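Local atomic coordinates of HDLP (histone deacetylase-like protein) (Aquifex aeolicus, PDB entry 1C3S), a protein that probably removes acetyl groups from lysine side chains, as a zinc-dependent member of the histone deacetylase family, and binds a hydroxamate inhibitor in its active site. Residues Y86-Y91 with S136-F141. The protein carries 2 engineered substitutions. Sequence-based numbering, arbitrary orientation.
Sequences YNIGGY and SRANGF. With SHH (octanedioic acid hydroxyamide phenylamide), chain C.
Tyr86 and Ala138 join two loops through one backbone hydrogen bond, Ala138 N to Tyr86 O, 2.7 Å long and nearly straight at 169°. Around it lies the tight part of the contact. The methyl of Ala138 meets the CD1 end of Ile88, while Tyr65 and Leu69 of helix 63-74 pack against Ala138 and Ile88 respectively. Tyr86 brings the edge of its ring to segment 136-141, with Ser136 O near the ring plane and 3.4 Å from Tyr86 CD1. Asn87, which leaves helix 82-86 with positive phi, points its CB toward 136-141, where that atom lies close to Arg137 NH1. Arg137 crosses Asn87 at a slant, its chain extended at chi1 (166°, CG opposite the backbone N) and bent at chi3; its NH2 is hydrogen-bonded to Glu84 O, which ties the guanidinium to the same helix end.

Beyond Ala138 the loops part, and the other end of the contact is loose. Gly89 and Gly90 carry the first loop away to the exposed Tyr91, whose OH bonds to Asn20 O, while 136-141 runs inward to Phe141. The two aromatic residues do not touch each other, yet both meet the inhibitor: Tyr91 OH lies close to C13 of the inhibitor's phenyl cap, and C3 of the linker lies over one face of the Phe141 ring, offset toward its rim, Phe141 CE1 to C3 3.5 Å. With alanine instead of the Phe141 ring, the linker is likely to lose its flat wall and His21 its edge-to-face partner. The arrangement illustrates how loops beyond the parallel sheet of the arginase-deacetylase fold, held together here by one backbone bond, shape the rim and wall of the narrow apolar channel leading to the catalytic zinc of histone deacetylases.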
loop_
_atom_site.group_PDB
_atom_site.type_symbol
_atom_site.label_atom_id
_atom_site.label_comp_id
_atom_site.label_asym_id
_atom_site.label_seq_id
_atom_site.Cartn_x
_atom_site.Cartn_y
_atom_site.Cartn_z
ATOM N N TYR A 86 -11.812 -14.137 -14.303
ATOM C CA TYR A 86 -10.672 -13.476 -13.677
ATOM C C TYR A 86 -10.781 -11.980 -13.429
ATOM O O TYR A 86 -9.873 -11.387 -12.854
ATOM C CB TYR A 86 -9.424 -13.775 -14.511
ATOM C CG TYR A 86 -9.161 -15.262 -14.689
ATOM C CD1 TYR A 86 -8.703 -16.045 -13.628
ATOM C CD2 TYR A 86 -9.373 -15.886 -15.926
ATOM C CE1 TYR A 86 -8.454 -17.406 -13.791
ATOM C CE2 TYR A 86 -9.131 -17.251 -16.100
ATOM C CZ TYR A 86 -8.668 -18.003 -15.027
ATOM O OH TYR A 86 -8.410 -19.342 -15.193
ATOM N N ASN A 87 -11.877 -11.374 -13.866
ATOM C CA ASN A 87 -12.101 -9.947 -13.663
ATOM C C ASN A 87 -10.987 -9.150 -14.342
ATOM O O ASN A 87 -10.487 -8.163 -13.808
ATOM C CB ASN A 87 -12.132 -9.643 -12.164
ATOM C CG ASN A 87 -12.907 -8.368 -11.825
ATOM O OD1 ASN A 87 -12.899 -7.920 -10.681
ATOM N ND2 ASN A 87 -13.589 -7.797 -12.808
ATOM N N ILE A 88 -10.623 -9.600 -15.536
ATOM C CA ILE A 88 -9.565 -8.996 -16.340
ATOM C C ILE A 88 -10.144 -8.371 -17.601
ATOM O O ILE A 88 -11.094 -8.889 -18.174
ATOM C CB ILE A 88 -8.513 -10.076 -16.761
ATOM C CG1 ILE A 88 -7.661 -10.476 -15.556
ATOM C CG2 ILE A 88 -7.653 -9.584 -17.918
ATOM C CD1 ILE A 88 -6.869 -9.337 -14.939
ATOM N N GLY A 89 -9.564 -7.259 -18.035
ATOM C CA GLY A 89 -10.030 -6.631 -19.256
ATOM C C GLY A 89 -10.957 -5.471 -19.015
ATOM O O GLY A 89 -11.112 -4.594 -19.870
ATOM N N GLY A 90 -11.588 -5.463 -17.853
ATOM C CA GLY A 90 -12.485 -4.375 -17.554
ATOM C C GLY A 90 -11.724 -3.063 -17.478
ATOM O O GLY A 90 -10.505 -3.008 -17.671
ATOM N N TYR A 91 -12.465 -2.000 -17.198
ATOM C CA TYR A 91 -11.905 -0.677 -17.051
ATOM C C TYR A 91 -10.998 -0.673 -15.833
ATOM O O TYR A 91 -9.904 -0.100 -15.850
ATOM C CB TYR A 91 -13.039 0.315 -16.816
ATOM C CG TYR A 91 -12.584 1.638 -16.263
ATOM C CD1 TYR A 91 -11.963 2.578 -17.071
ATOM C CD2 TYR A 91 -12.741 1.934 -14.917
ATOM C CE1 TYR A 91 -11.509 3.784 -16.552
ATOM C CE2 TYR A 91 -12.289 3.139 -14.387
ATOM C CZ TYR A 91 -11.678 4.055 -15.213
ATOM O OH TYR A 91 -11.256 5.251 -14.704
ATOM N N SER A 136 -7.366 -16.168 -7.555
ATOM C CA SER A 136 -7.529 -16.354 -8.993
ATOM C C SER A 136 -8.380 -15.226 -9.575
ATOM O O SER A 136 -9.282 -15.468 -10.378
ATOM C CB SER A 136 -8.221 -17.690 -9.264
ATOM O OG SER A 136 -7.621 -18.723 -8.506
ATOM N N ARG A 137 -8.091 -13.986 -9.201
ATOM C CA ARG A 137 -8.920 -12.907 -9.700
ATOM C C ARG A 137 -8.359 -11.501 -9.545
ATOM O O ARG A 137 -7.801 -11.152 -8.507
ATOM C CB ARG A 137 -10.287 -13.031 -9.017
ATOM C CG ARG A 137 -11.222 -11.859 -9.119
ATOM C CD ARG A 137 -12.531 -12.272 -8.488
ATOM N NE ARG A 137 -13.207 -13.268 -9.315
ATOM C CZ ARG A 137 -13.959 -12.966 -10.368
ATOM N NH1 ARG A 137 -14.130 -11.692 -10.714
ATOM N NH2 ARG A 137 -14.526 -13.938 -11.075
ATOM N N ALA A 138 -8.508 -10.703 -10.595
ATOM C CA ALA A 138 -8.047 -9.323 -10.570
ATOM C C ALA A 138 -9.057 -8.581 -9.704
ATOM O O ALA A 138 -10.210 -9.000 -9.605
ATOM C CB ALA A 138 -8.016 -8.739 -11.979
ATOM N N ASN A 139 -8.648 -7.486 -9.076
ATOM C CA ASN A 139 -9.573 -6.792 -8.205
ATOM C C ASN A 139 -9.032 -5.474 -7.678
ATOM O O ASN A 139 -8.003 -5.439 -7.015
ATOM C CB ASN A 139 -9.951 -7.721 -7.037
ATOM C CG ASN A 139 -10.792 -7.033 -5.974
ATOM O OD1 ASN A 139 -11.886 -6.522 -6.246
ATOM N ND2 ASN A 139 -10.281 -7.026 -4.745
ATOM N N GLY A 140 -9.753 -4.404 -7.990
ATOM C CA GLY A 140 -9.406 -3.073 -7.548
ATOM C C GLY A 140 -8.067 -2.610 -8.037
ATOM O O GLY A 140 -7.237 -2.176 -7.231
ATOM N N PHE A 141 -7.859 -2.702 -9.349
ATOM C CA PHE A 141 -6.606 -2.290 -9.993
ATOM C C PHE A 141 -5.490 -3.300 -9.778
ATOM O O PHE A 141 -4.419 -3.181 -10.383
ATOM C CB PHE A 141 -6.114 -0.952 -9.451
ATOM C CG PHE A 141 -7.116 0.154 -9.531
ATOM C CD1 PHE A 141 -6.849 1.373 -8.918
ATOM C CD2 PHE A 141 -8.300 0.001 -10.245
ATOM C CE1 PHE A 141 -7.734 2.420 -9.017
ATOM C CE2 PHE A 141 -9.202 1.042 -10.354
ATOM C CZ PHE A 141 -8.921 2.263 -9.740
HETATM O O1 SHH C . -6.335 0.762 -1.908
HETATM O O2 SHH C . -6.674 2.343 -4.193
HETATM N N1 SHH C . -6.945 0.395 -3.119
HETATM C C1 SHH C . -7.359 1.375 -3.983
HETATM C C2 SHH C . -8.720 1.283 -4.476
HETATM C C3 SHH C . -8.831 1.039 -5.974
HETATM C C4 SHH C . -10.277 0.913 -6.401
HETATM C C5 SHH C . -10.801 2.269 -6.807
HETATM C C6 SHH C . -11.917 1.966 -7.785
HETATM C C7 SHH C . -12.902 3.111 -7.865
HETATM C C8 SHH C . -12.793 3.780 -9.203
HETATM O O3 SHH C . -12.955 3.229 -10.280
HETATM N N2 SHH C . -12.519 5.094 -9.075
HETATM C C9 SHH C . -12.042 6.140 -10.057
HETATM C C10 SHH C . -11.890 7.473 -9.535
HETATM C C11 SHH C . -11.439 8.560 -10.413
HETATM C C12 SHH C . -11.160 8.338 -11.793
HETATM C C13 SHH C . -11.342 6.972 -12.309
HETATM C C14 SHH C . -11.773 5.847 -11.446
#